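Local structure of ribulose bisphosphate carboxylase (Hyperthermus butylicus DSM 5456, 6HUN) at residues S121-G124 with N125-M129; A273-A276 with A277-H280; F298-A301 with F302-N305; V310-F313 with L314-L318; R342-L345 with E346-I350. The protein probably adds carbon dioxide and water to ribulose 1,5-bisphosphate to yield two molecules of 3-phosphoglycerate, as a magnesium-dependent, dimeric form III Rubisco of an archaeal AMP degradation pathway. All blocks are in the same frame, centred on the assembly; numbering follows the deposited sequence.

Contact 1. Residues S121-G124 with N125-M129; sequences SILG and NIFGM
Ile122 and Leu123 meet Ile126 and Phe127 in a local contact at the C-terminal end of helix 115-122, where the N-terminal domain turns through a short 3-10 segment towards strand 132-141. Leu123 has already left helical backbone angles, and the side chains of Ile126 and Phe127 come back to the carbonyl oxygens of Ile122 and Leu123 where the helix ends. Ile126 carries CG1 between its own backbone N and carbonyl carbon (chi1 53°), and the extended chain beyond it brings CD1 to 3.3 Å from Ile122 O. That oxygen is buried and has no polar partner in the model. The Phe127 ring arrives edge first: Leu123 O lies in the ring plane, 3.4 Å from CE2, while Leu123 CB touches the same CE2 at 4.1 Å. Across the turn the direct backbone bond is a weak one, Phe127 N reaching Gly124 O at 3.4 Å, though nearly straight (172°). A water spans the turn, donating a hydrogen bond to Ser121 O at 2.7 Å and accepting from Ile126 N at 3.1 Å. Phe127 O accepts a hydrogen bond from Arg304 of the second subunit. Asn125 ND2 hydrogen-bonds Glu65 OE1 of helix 55-65, and around the turn Ile126 packs on Ile62 of that helix and on Phe45 of strand 41-49, while Leu123 and Phe127 lie on Val137 of strand 132-141.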
loop_
_atom_site.group_PDB
_atom_site.type_symbol
_atom_site.label_atom_id
_atom_site.label_comp_id
_atom_site.label_asym_id
_atom_site.label_seq_id
_atom_site.Cartn_x
_atom_site.Cartn_y
_atom_site.Cartn_z
ATOM N N SER A 121 -11.282 6.466 -0.053
ATOM C CA SER A 121 -11.880 7.815 -0.122
ATOM C C SER A 121 -10.805 8.884 0.040
ATOM O O SER A 121 -10.479 9.632 -0.886
ATOM C CB SER A 121 -12.901 7.967 1.007
ATOM O OG SER A 121 -14.121 7.325 0.582
ATOM N N ILE A 122 -10.233 8.927 1.226
ATOM C CA ILE A 122 -9.348 10.039 1.614
ATOM C C ILE A 122 -7.915 9.830 1.129
ATOM O O ILE A 122 -7.165 10.826 1.003
ATOM C CB ILE A 122 -9.457 10.208 3.126
ATOM C CG1 ILE A 122 -10.857 10.806 3.417
ATOM C CG2 ILE A 122 -8.400 11.132 3.713
ATOM C CD1 ILE A 122 -11.123 10.956 4.868
ATOM N N LEU A 123 -7.519 8.585 0.851
ATOM C CA LEU A 123 -6.194 8.301 0.281
ATOM C C LEU A 123 -6.299 7.740 -1.120
ATOM O O LEU A 123 -5.431 6.974 -1.548
ATOM C CB LEU A 123 -5.379 7.291 1.143
ATOM C CG LEU A 123 -5.330 7.709 2.619
ATOM C CD1 LEU A 123 -4.500 6.633 3.399
ATOM C CD2 LEU A 123 -4.709 9.107 2.765
ATOM N N GLY A 124 -7.318 8.126 -1.893
ATOM C CA GLY A 124 -7.542 7.359 -3.114
ATOM C C GLY A 124 -7.231 8.134 -4.382
ATOM O O GLY A 124 -6.092 8.569 -4.603
ATOM N N ASN A 125 -8.243 8.343 -5.237
ATOM C CA ASN A 125 -7.979 8.941 -6.545
ATOM C C ASN A 125 -7.516 10.392 -6.469
ATOM O O ASN A 125 -7.047 10.940 -7.498
ATOM C CB ASN A 125 -9.273 8.927 -7.379
ATOM C CG ASN A 125 -9.594 7.572 -7.954
ATOM O OD1 ASN A 125 -8.751 6.680 -7.978
ATOM N ND2 ASN A 125 -10.836 7.410 -8.436
ATOM N N ILE A 126 -7.801 11.068 -5.354
ATOM C CA ILE A 126 -7.453 12.492 -5.279
ATOM C C ILE A 126 -5.972 12.732 -5.559
ATOM O O ILE A 126 -5.601 13.788 -6.061
ATOM C CB ILE A 126 -7.870 13.091 -3.926
ATOM C CG1 ILE A 126 -7.308 12.287 -2.723
ATOM C CG2 ILE A 126 -9.448 13.314 -3.907
ATOM C CD1 ILE A 126 -7.784 13.042 -1.391
ATOM N N PHE A 127 -5.111 11.733 -5.328
ATOM C CA PHE A 127 -3.689 11.975 -5.520
ATOM C C PHE A 127 -3.324 12.122 -6.981
ATOM O O PHE A 127 -2.256 12.672 -7.295
ATOM C CB PHE A 127 -2.864 10.797 -5.015
ATOM C CG PHE A 127 -2.722 10.716 -3.521
ATOM C CD1 PHE A 127 -2.014 11.716 -2.799
ATOM C CD2 PHE A 127 -3.317 9.647 -2.842
ATOM C CE1 PHE A 127 -1.867 11.621 -1.421
ATOM C CE2 PHE A 127 -3.202 9.536 -1.449
ATOM C CZ PHE A 127 -2.425 10.548 -0.736
ATOM N N GLY A 128 -4.121 11.521 -7.889
ATOM C CA GLY A 128 -3.765 11.605 -9.302
ATOM C C GLY A 128 -4.566 12.596 -10.124
ATOM O O GLY A 128 -4.497 12.562 -11.353
ATOM N N MET A 129 -5.315 13.491 -9.503
ATOM C CA MET A 129 -6.153 14.387 -10.290
ATOM C C MET A 129 -5.289 15.419 -11.029
ATOM O O MET A 129 -4.304 15.907 -10.487
ATOM C CB MET A 129 -7.176 15.095 -9.369
ATOM C CG MET A 129 -8.215 14.141 -8.740
ATOM S SD MET A 129 -9.434 15.086 -7.762
ATOM C CE MET A 129 -8.349 16.069 -6.778
HETATM O O HOH W 1 -10.066 10.072 -3.545
#

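Contact 2. Residues A273-A276 with A277-H280; sequences AGWA and ALQH
Leu278 lies beside Trp275, one helical turn back, the two side chains running alongside each other in a common direction. Its CB sits 3.6 Å from Trp275 O and farther from Gly274 O. From there CG swings opposite the backbone N (chi1 170°), which lays the branch beside the indole. At the tip, CD2 meets the six-membered part of the indole obliquely, 3.8 Å from CZ3 and 3.9 Å from CE3 of Trp275. The leucine also packs on Phe270 and Val324, while the neighbouring ring atom CH2 of Trp275 meets Leu318. Just ahead of the helix, Ala273 CB touches Ala277 CB at 3.7 Å. Gly274 holds the N-cap position, and its O accepts from Leu278 N at 3.0 Å in the carbonyl plane. A water fills in at the first turn, donating to Ala273 O and accepting from Ala277 N at 3.1 Å. Gln279 is anchored on the backbone of Gly113 and Ile115, and Ala277 packs on Ala276 of the second subunit, which places this helix start in the dimer interface. Strand 265-269, helix 275-288 and strand 291-295 form a beta-alpha-beta unit, the repeating element of the TIM barrel that makes up the Rubisco catalytic domain.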
loop_
_atom_site.group_PDB
_atom_site.type_symbol
_atom_site.label_atom_id
_atom_site.label_comp_id
_atom_site.label_asym_id
_atom_site.label_seq_id
_atom_site.Cartn_x
_atom_site.Cartn_y
_atom_site.Cartn_z
ATOM N N ALA A 273 1.946 -6.282 2.974
ATOM C CA ALA A 273 0.808 -7.214 2.977
ATOM C C ALA A 273 -0.505 -6.456 2.793
ATOM O O ALA A 273 -1.411 -6.902 2.074
ATOM C CB ALA A 273 0.806 -8.029 4.296
ATOM N N GLY A 274 -0.628 -5.284 3.389
ATOM C CA GLY A 274 -1.754 -4.411 3.160
ATOM C C GLY A 274 -2.650 -4.265 4.403
ATOM O O GLY A 274 -2.557 -5.021 5.367
ATOM N N TRP A 275 -3.453 -3.204 4.390
ATOM C CA TRP A 275 -4.306 -2.896 5.545
ATOM C C TRP A 275 -5.283 -4.013 5.839
ATOM O O TRP A 275 -5.541 -4.303 7.002
ATOM C CB TRP A 275 -5.085 -1.612 5.300
ATOM C CG TRP A 275 -4.156 -0.418 5.317
ATOM C CD1 TRP A 275 -3.832 0.367 4.246
ATOM C CD2 TRP A 275 -3.508 0.133 6.444
ATOM N NE1 TRP A 275 -2.970 1.393 4.669
ATOM C CE2 TRP A 275 -2.761 1.261 6.004
ATOM C CE3 TRP A 275 -3.496 -0.196 7.810
ATOM C CZ2 TRP A 275 -2.012 2.091 6.908
ATOM C CZ3 TRP A 275 -2.699 0.613 8.706
ATOM C CH2 TRP A 275 -1.986 1.714 8.223
ATOM N N ALA A 276 -5.868 -4.633 4.807
ATOM C CA ALA A 276 -6.815 -5.697 5.125
ATOM C C ALA A 276 -6.098 -6.852 5.815
ATOM O O ALA A 276 -6.653 -7.485 6.746
ATOM C CB ALA A 276 -7.574 -6.154 3.830
ATOM N N ALA A 277 -4.885 -7.164 5.387
ATOM C CA ALA A 277 -4.118 -8.224 6.065
ATOM C C ALA A 277 -3.870 -7.868 7.519
ATOM O O ALA A 277 -3.929 -8.745 8.419
ATOM C CB ALA A 277 -2.745 -8.430 5.386
ATOM N N LEU A 278 -3.532 -6.608 7.777
ATOM C CA LEU A 278 -3.291 -6.205 9.176
ATOM C C LEU A 278 -4.563 -6.353 9.990
ATOM O O LEU A 278 -4.540 -6.906 11.107
ATOM C CB LEU A 278 -2.782 -4.759 9.225
ATOM C CG LEU A 278 -2.715 -4.136 10.620
ATOM C CD1 LEU A 278 -1.787 -4.997 11.606
ATOM C CD2 LEU A 278 -2.203 -2.644 10.515
ATOM N N GLN A 279 -5.717 -5.881 9.441
ATOM C CA GLN A 279 -6.947 -6.004 10.239
ATOM C C GLN A 279 -7.325 -7.468 10.458
ATOM O O GLN A 279 -7.905 -7.807 11.505
ATOM C CB GLN A 279 -8.138 -5.258 9.577
ATOM C CG GLN A 279 -7.830 -3.716 9.511
ATOM C CD GLN A 279 -9.082 -2.916 9.256
ATOM O OE1 GLN A 279 -9.418 -2.608 8.106
ATOM N NE2 GLN A 279 -9.836 -2.639 10.343
ATOM N N HIS A 280 -7.079 -8.331 9.456
ATOM C CA HIS A 280 -7.302 -9.770 9.642
ATOM C C HIS A 280 -6.360 -10.353 10.699
ATOM O O HIS A 280 -6.790 -11.145 11.561
ATOM C CB HIS A 280 -7.087 -10.490 8.316
ATOM C CG HIS A 280 -7.576 -11.921 8.316
ATOM N ND1 HIS A 280 -8.846 -12.284 8.716
ATOM C CD2 HIS A 280 -6.964 -13.063 7.933
ATOM C CE1 HIS A 280 -8.985 -13.595 8.609
ATOM N NE2 HIS A 280 -7.849 -14.093 8.145
HETATM O O HOH W 2 -4.159 -7.038 2.404
#

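Contact 3. Residues F298-A301 with F302-N305; sequences FHAA and FTRN
His299 O is gripped by two backbone N-H groups, Phe302 N at 3.0 Å and Thr303 N at 2.9 Å. They reach it differently: Thr303 N lies in the carbonyl plane, whereas Phe302 N comes from above it. The motif is a short, weakly bonded helical turn, 300-303, that follows barrel strand 291-295 of the TIM-barrel domain. Thr303 OG1 also approaches the same oxygen, in a weak bond that is not settled, because the hydroxyl is shared with the imidazole: His299 ND1 and Thr303 OG1 are 2.9 Å apart, and either could be the donor. With OG1 held between the backbone N and carbonyl carbon of Thr303 (chi1 67°), the hydroxyl faces back towards this ring, at its edge, and Thr303 CG2 lies near the same ring plane. His299 stands beside Arg296, a predicted substrate-binding residue, so the threonine probably helps to fix the imidazole next to that site. Phe302 lays one ring face over His299 O, which sits 3.7 Å above its centre. The edge of the same ring receives Phe298 CD2, 3.7 Å from Phe302 CE2, and the two ring planes are inclined by 62°. Both phenylalanines also make edge-to-face contacts with Phe302 and Phe298 of the second subunit, building an aromatic cluster across the dimer interface. Arg304 sends its guanidinium to backbone oxygens of Phe127 and Ile132 of that subunit; its aliphatic part lies over Ala300, with Arg304 CG 3.6 Å from Ala300 O.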
loop_
_atom_site.group_PDB
_atom_site.type_symbol
_atom_site.label_atom_id
_atom_site.label_comp_id
_atom_site.label_asym_id
_atom_site.label_seq_id
_atom_site.Cartn_x
_atom_site.Cartn_y
_atom_site.Cartn_z
ATOM N N PHE A 298 7.905 0.113 3.103
ATOM C CA PHE A 298 7.313 0.708 1.907
ATOM C C PHE A 298 6.848 2.128 2.209
ATOM O O PHE A 298 6.667 2.953 1.299
ATOM C CB PHE A 298 6.106 -0.092 1.342
ATOM C CG PHE A 298 5.533 0.526 0.087
ATOM C CD1 PHE A 298 6.336 0.634 -1.059
ATOM C CD2 PHE A 298 4.215 1.058 0.095
ATOM C CE1 PHE A 298 5.794 1.180 -2.263
ATOM C CE2 PHE A 298 3.642 1.565 -1.166
ATOM C CZ PHE A 298 4.460 1.643 -2.287
ATOM N N HIS A 299 6.709 2.485 3.511
ATOM C CA HIS A 299 6.142 3.813 3.829
ATOM C C HIS A 299 6.935 4.936 3.188
ATOM O O HIS A 299 6.344 5.950 2.770
ATOM C CB HIS A 299 6.116 4.087 5.370
ATOM C CG HIS A 299 7.472 4.433 5.936
ATOM N ND1 HIS A 299 7.877 5.745 6.118
ATOM C CD2 HIS A 299 8.550 3.660 6.258
ATOM C CE1 HIS A 299 9.125 5.764 6.546
ATOM N NE2 HIS A 299 9.572 4.515 6.601
ATOM N N ALA A 300 8.262 4.783 3.006
ATOM C CA ALA A 300 9.008 5.947 2.556
ATOM C C ALA A 300 8.858 6.210 1.054
ATOM O O ALA A 300 9.355 7.244 0.558
ATOM C CB ALA A 300 10.516 5.842 2.875
ATOM N N ALA A 301 8.142 5.322 0.340
ATOM C CA ALA A 301 7.790 5.645 -1.041
ATOM C C ALA A 301 6.802 6.796 -1.103
ATOM O O ALA A 301 6.663 7.451 -2.148
ATOM C CB ALA A 301 7.158 4.392 -1.722
ATOM N N PHE A 302 6.057 7.001 -0.017
ATOM C CA PHE A 302 5.084 8.073 -0.059
ATOM C C PHE A 302 5.048 8.975 1.172
ATOM O O PHE A 302 4.257 9.910 1.174
ATOM C CB PHE A 302 3.666 7.488 -0.296
ATOM C CG PHE A 302 3.201 6.489 0.744
ATOM C CD1 PHE A 302 2.536 6.935 1.947
ATOM C CD2 PHE A 302 3.411 5.141 0.565
ATOM C CE1 PHE A 302 2.057 5.953 2.927
ATOM C CE2 PHE A 302 2.978 4.181 1.525
ATOM C CZ PHE A 302 2.307 4.569 2.692
ATOM N N THR A 303 5.858 8.715 2.231
ATOM C CA THR A 303 5.828 9.623 3.392
ATOM C C THR A 303 7.009 10.604 3.412
ATOM O O THR A 303 7.063 11.500 4.286
ATOM C CB THR A 303 5.884 8.816 4.711
ATOM O OG1 THR A 303 7.186 8.202 4.758
ATOM C CG2 THR A 303 4.730 7.815 4.891
ATOM N N ARG A 304 7.927 10.553 2.439
ATOM C CA ARG A 304 9.097 11.453 2.475
ATOM C C ARG A 304 8.839 12.856 1.926
ATOM O O ARG A 304 9.441 13.812 2.394
ATOM C CB ARG A 304 10.259 10.808 1.692
ATOM C CG ARG A 304 10.944 9.768 2.550
ATOM C CD ARG A 304 12.284 9.218 1.908
ATOM N NE ARG A 304 13.383 10.145 1.891
ATOM C CZ ARG A 304 14.638 9.784 1.640
ATOM N NH1 ARG A 304 14.912 8.492 1.435
ATOM N NH2 ARG A 304 15.612 10.671 1.663
ATOM N N ASN A 305 8.036 13.017 0.881
ATOM C CA ASN A 305 7.925 14.280 0.148
ATOM C C ASN A 305 6.965 15.170 0.919
ATOM O O ASN A 305 5.782 14.834 1.032
ATOM C CB ASN A 305 7.365 13.969 -1.253
ATOM C CG ASN A 305 7.286 15.156 -2.123
ATOM O OD1 ASN A 305 7.319 16.322 -1.656
ATOM N ND2 ASN A 305 7.183 14.891 -3.444
HETATM O O HOH W 3 7.438 10.447 -0.609
#

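Contact 4. Residues V310-F313 with L314-L318; sequences VSMF and LVAKL
The Phe313 ring approaches Leu314 N obliquely, with CD1 3.7 Å from that nitrogen. Its CG stands opposite the backbone N (chi1 -176°), which sends the ring towards helix 339-352, Tyr356, met edge to face, and His365, whose plane is inclined at about 45°. The peptide behind the ring belongs to a capped helix start. Ser311 is the N-cap residue, and its OG accepts from Leu314 N at 3.1 Å with an N-H...O angle of 156°; Ser311 O takes the main helical bond from Val315 N and a weak second one from Leu314 N. The same OG is also hydrogen-bonded to Glu138 O. With an alanine in place of Ser311, Leu314 N would probably keep just its weak bond to the carbonyl, and Glu138 O would be left without its hydroxyl mate. Apolar contacts knit the first turn together: Val310 CG1 touches both Leu314 CD2 and Val315 CG2, each at 3.9 Å. Met312 bends at chi2 (69°) and again at chi3, bringing CE to 3.8 Å from Val315 CG1 across the valine at about a right angle. Met312 also packs on Arg296, a predicted substrate-binding residue. Helix 312-322 connects barrel strands 291-295 and 326-328 in a beta-alpha-beta crossover of the TIM barrel, and strand 309-310, just before it, adds in parallel to strand 132-141 of the N-terminal sheet.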
loop_
_atom_site.group_PDB
_atom_site.type_symbol
_atom_site.label_atom_id
_atom_site.label_comp_id
_atom_site.label_asym_id
_atom_site.label_seq_id
_atom_site.Cartn_x
_atom_site.Cartn_y
_atom_site.Cartn_z
ATOM N N VAL A 310 1.487 10.889 2.059
ATOM C CA VAL A 310 0.776 10.754 3.352
ATOM C C VAL A 310 1.815 10.993 4.447
ATOM O O VAL A 310 2.922 10.454 4.369
ATOM C CB VAL A 310 0.192 9.348 3.540
ATOM C CG1 VAL A 310 -0.671 9.334 4.875
ATOM C CG2 VAL A 310 -0.719 8.942 2.299
ATOM N N SER A 311 1.479 11.767 5.478
ATOM C CA SER A 311 2.456 11.940 6.547
ATOM C C SER A 311 2.618 10.641 7.316
ATOM O O SER A 311 1.690 9.820 7.437
ATOM C CB SER A 311 2.002 13.058 7.527
ATOM O OG SER A 311 0.829 12.558 8.166
ATOM N N MET A 312 3.841 10.409 7.826
ATOM C CA MET A 312 4.034 9.219 8.641
ATOM C C MET A 312 3.166 9.319 9.898
ATOM O O MET A 312 2.746 8.298 10.451
ATOM C CB MET A 312 5.529 9.091 9.044
ATOM C CG MET A 312 5.777 7.856 10.006
ATOM S SD MET A 312 5.518 6.277 9.068
ATOM C CE MET A 312 4.752 5.290 10.385
ATOM N N PHE A 313 2.922 10.544 10.364
ATOM C CA PHE A 313 2.005 10.756 11.487
ATOM C C PHE A 313 0.675 10.032 11.243
ATOM O O PHE A 313 0.179 9.313 12.108
ATOM C CB PHE A 313 1.831 12.264 11.672
ATOM C CG PHE A 313 0.961 12.657 12.880
ATOM C CD1 PHE A 313 -0.428 12.680 12.758
ATOM C CD2 PHE A 313 1.557 13.057 14.108
ATOM C CE1 PHE A 313 -1.267 13.114 13.864
ATOM C CE2 PHE A 313 0.754 13.442 15.165
ATOM C CZ PHE A 313 -0.640 13.471 15.065
ATOM N N LEU A 314 0.078 10.231 10.077
ATOM C CA LEU A 314 -1.231 9.631 9.826
ATOM C C LEU A 314 -1.105 8.118 9.630
ATOM O O LEU A 314 -1.978 7.336 10.046
ATOM C CB LEU A 314 -1.879 10.360 8.637
ATOM C CG LEU A 314 -3.228 9.799 8.113
ATOM C CD1 LEU A 314 -4.256 9.853 9.234
ATOM C CD2 LEU A 314 -3.785 10.513 6.885
ATOM N N VAL A 315 -0.019 7.671 8.998
ATOM C CA VAL A 315 0.155 6.230 8.874
ATOM C C VAL A 315 0.204 5.600 10.279
ATOM O O VAL A 315 -0.361 4.531 10.515
ATOM C CB VAL A 315 1.454 5.944 8.106
ATOM C CG1 VAL A 315 1.819 4.419 8.171
ATOM C CG2 VAL A 315 1.352 6.466 6.654
ATOM N N ALA A 316 0.918 6.242 11.213
ATOM C CA ALA A 316 0.984 5.730 12.582
ATOM C C ALA A 316 -0.378 5.740 13.272
ATOM O O ALA A 316 -0.756 4.775 13.966
ATOM C CB ALA A 316 2.009 6.545 13.440
ATOM N N LYS A 317 -1.157 6.791 13.063
ATOM C CA LYS A 317 -2.506 6.826 13.634
ATOM C C LYS A 317 -3.390 5.712 13.068
ATOM O O LYS A 317 -4.109 5.026 13.815
ATOM C CB LYS A 317 -3.086 8.217 13.344
ATOM C CG LYS A 317 -4.531 8.341 13.604
ATOM C CD LYS A 317 -4.966 9.750 13.233
ATOM C CE LYS A 317 -5.049 10.589 14.433
ATOM N NZ LYS A 317 -5.803 11.861 14.223
ATOM N N LEU A 318 -3.300 5.453 11.766
ATOM C CA LEU A 318 -4.123 4.370 11.195
ATOM C C LEU A 318 -3.639 3.009 11.704
ATOM O O LEU A 318 -4.433 2.104 11.903
ATOM C CB LEU A 318 -4.055 4.412 9.658
ATOM C CG LEU A 318 -4.675 5.681 9.003
ATOM C CD1 LEU A 318 -4.297 5.707 7.491
ATOM C CD2 LEU A 318 -6.145 5.627 9.100
#

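Contact 5. Residues R342-L345 with E346-I350; sequences REVL and EHTRI
Glu343 O and His347 are joined twice. In the backbone, His347 N donates to that oxygen at 2.9 Å, one of four consecutive i to i+4 bonds running from Arg342 O to Arg349 N. In the side chain, the imidazole lays a face over the same atom, which sits 3.2 Å above the ring plane and towards its rim. CG of His347 stands opposite its carbonyl carbon (chi1 -65°), folding the ring back along the helix until NE2 lies 3.5 Å from Glu343 CG. The Glu343 carboxylate is turned nearly perpendicular to the ring (87°). A water in the ring plane bridges the pair, 2.8 Å from His347 NE2 and donating to Glu343 OE2, which also meets His365. Helix 339-352 is a barrel helix of the catalytic domain, lying between strands 326-328 and 377-380, and His347 ND1 bonds to Val329 O just beyond the first of these. A phenylalanine in place of His347 would probably leave Val329 O and the bridging water without their ring partner. A further polar bond comes from Thr348 OG1, which donates to Leu345 O at 2.9 Å from the same face of the carbonyl as Arg349 N. Among the charged groups, Arg349 NH2 forms a salt bridge with Glu346 OE1 at 2.8 Å, though as a hydrogen bond this is weak; Glu346 OE2 also forms a salt bridge with Lys359, its OE1 a hydrogen bond with Tyr356, and Arg349 NH1 bonds to Arg357 O.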
loop_
_atom_site.group_PDB
_atom_site.type_symbol
_atom_site.label_atom_id
_atom_site.label_comp_id
_atom_site.label_asym_id
_atom_site.label_seq_id
_atom_site.Cartn_x
_atom_site.Cartn_y
_atom_site.Cartn_z
ATOM N N ARG A 342 11.372 17.104 16.200
ATOM C CA ARG A 342 10.052 17.550 16.625
ATOM C C ARG A 342 8.988 16.597 16.106
ATOM O O ARG A 342 8.059 16.224 16.827
ATOM C CB ARG A 342 9.796 18.954 16.097
ATOM C CG ARG A 342 8.946 19.843 16.959
ATOM C CD ARG A 342 9.681 21.181 17.209
ATOM N NE ARG A 342 10.245 21.783 15.993
ATOM C CZ ARG A 342 11.438 22.385 15.922
ATOM N NH1 ARG A 342 12.232 22.479 16.991
ATOM N NH2 ARG A 342 11.845 22.890 14.763
ATOM N N GLU A 343 9.116 16.187 14.859
ATOM C CA GLU A 343 8.040 15.376 14.296
ATOM C C GLU A 343 8.105 13.957 14.838
ATOM O O GLU A 343 7.065 13.309 15.013
ATOM C CB GLU A 343 8.079 15.396 12.769
ATOM C CG GLU A 343 6.843 14.727 12.111
ATOM C CD GLU A 343 5.498 15.475 12.377
ATOM O OE1 GLU A 343 5.537 16.616 12.939
ATOM O OE2 GLU A 343 4.416 14.952 11.986
ATOM N N VAL A 344 9.314 13.437 15.091
ATOM C CA VAL A 344 9.389 12.135 15.751
ATOM C C VAL A 344 8.688 12.201 17.097
ATOM O O VAL A 344 8.040 11.219 17.528
ATOM C CB VAL A 344 10.849 11.665 15.903
ATOM C CG1 VAL A 344 10.954 10.439 16.862
ATOM C CG2 VAL A 344 11.409 11.325 14.529
ATOM N N LEU A 345 8.800 13.353 17.778
ATOM C CA LEU A 345 8.137 13.501 19.078
ATOM C C LEU A 345 6.621 13.562 18.916
ATOM O O LEU A 345 5.886 13.027 19.750
ATOM C CB LEU A 345 8.647 14.734 19.850
ATOM C CG LEU A 345 9.850 14.526 20.777
ATOM C CD1 LEU A 345 10.889 13.609 20.116
ATOM C CD2 LEU A 345 10.493 15.864 21.134
ATOM N N GLU A 346 6.124 14.185 17.835
ATOM C CA GLU A 346 4.684 14.158 17.572
ATOM C C GLU A 346 4.200 12.749 17.237
ATOM O O GLU A 346 3.104 12.351 17.668
ATOM C CB GLU A 346 4.335 15.170 16.449
ATOM C CG GLU A 346 4.548 16.619 16.951
ATOM C CD GLU A 346 3.831 16.950 18.308
ATOM O OE1 GLU A 346 2.591 17.023 18.303
ATOM O OE2 GLU A 346 4.475 17.146 19.395
ATOM N N HIS A 347 4.993 11.977 16.474
ATOM C CA HIS A 347 4.671 10.563 16.214
ATOM C C HIS A 347 4.516 9.764 17.501
ATOM O O HIS A 347 3.621 8.920 17.611
ATOM C CB HIS A 347 5.752 9.859 15.429
ATOM C CG HIS A 347 5.957 10.369 14.042
ATOM N ND1 HIS A 347 7.019 9.955 13.265
ATOM C CD2 HIS A 347 5.254 11.262 13.301
ATOM C CE1 HIS A 347 6.955 10.575 12.096
ATOM N NE2 HIS A 347 5.899 11.378 12.095
ATOM N N THR A 348 5.466 9.912 18.422
ATOM C CA THR A 348 5.336 9.166 19.686
ATOM C C THR A 348 4.104 9.632 20.445
ATOM O O THR A 348 3.371 8.812 21.013
ATOM C CB THR A 348 6.583 9.341 20.597
ATOM O OG1 THR A 348 6.583 10.652 21.164
ATOM C CG2 THR A 348 7.882 9.081 19.820
ATOM N N ARG A 349 3.817 10.942 20.413
ATOM C CA ARG A 349 2.634 11.391 21.140
ATOM C C ARG A 349 1.366 10.825 20.542
ATOM O O ARG A 349 0.479 10.386 21.277
ATOM C CB ARG A 349 2.525 12.926 21.186
ATOM C CG ARG A 349 3.532 13.636 22.059
ATOM C CD ARG A 349 3.327 15.169 21.931
ATOM N NE ARG A 349 2.029 15.538 22.499
ATOM C CZ ARG A 349 1.182 16.450 22.011
ATOM N NH1 ARG A 349 0.028 16.662 22.647
ATOM N NH2 ARG A 349 1.473 17.154 20.914
ATOM N N ILE A 350 1.260 10.798 19.214
ATOM C CA ILE A 350 -0.018 10.345 18.653
ATOM C C ILE A 350 -0.244 8.832 18.869
ATOM O O ILE A 350 -1.390 8.390 18.958
ATOM C CB ILE A 350 -0.141 10.726 17.163
ATOM C CG1 ILE A 350 -1.622 10.556 16.688
ATOM C CG2 ILE A 350 0.811 9.867 16.222
ATOM C CD1 ILE A 350 -2.607 11.519 17.435
HETATM O O HOH W 4 7.385 17.705 18.750
HETATM O O HOH W 5 4.812 12.911 9.961
#

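Contacts 1, 2 and 4 are buried, whereas contacts 3 and 5 are partly exposed. Contact 1 belongs to the N-terminal domain and the other four to the barrel domain; contact 4 joins the two, for its Val310 packs on Leu123 and Phe127, and it touches contacts 2, 3 and 5 as well. Helix starts open contacts 2 and 4, one with a glycine at the N-cap and a water bridging the first turn, the other capped by a serine hydroxyl. Contact 5 lies within a regular, charge-rich helix, while contacts 1 and 3 are short, irregular turns, the first crossed by a weak backbone bond, the second gathered on one carbonyl oxygen. Contacts 1, 2 and 3 face the second subunit extensively, contact 4 barely, contact 5 not at all.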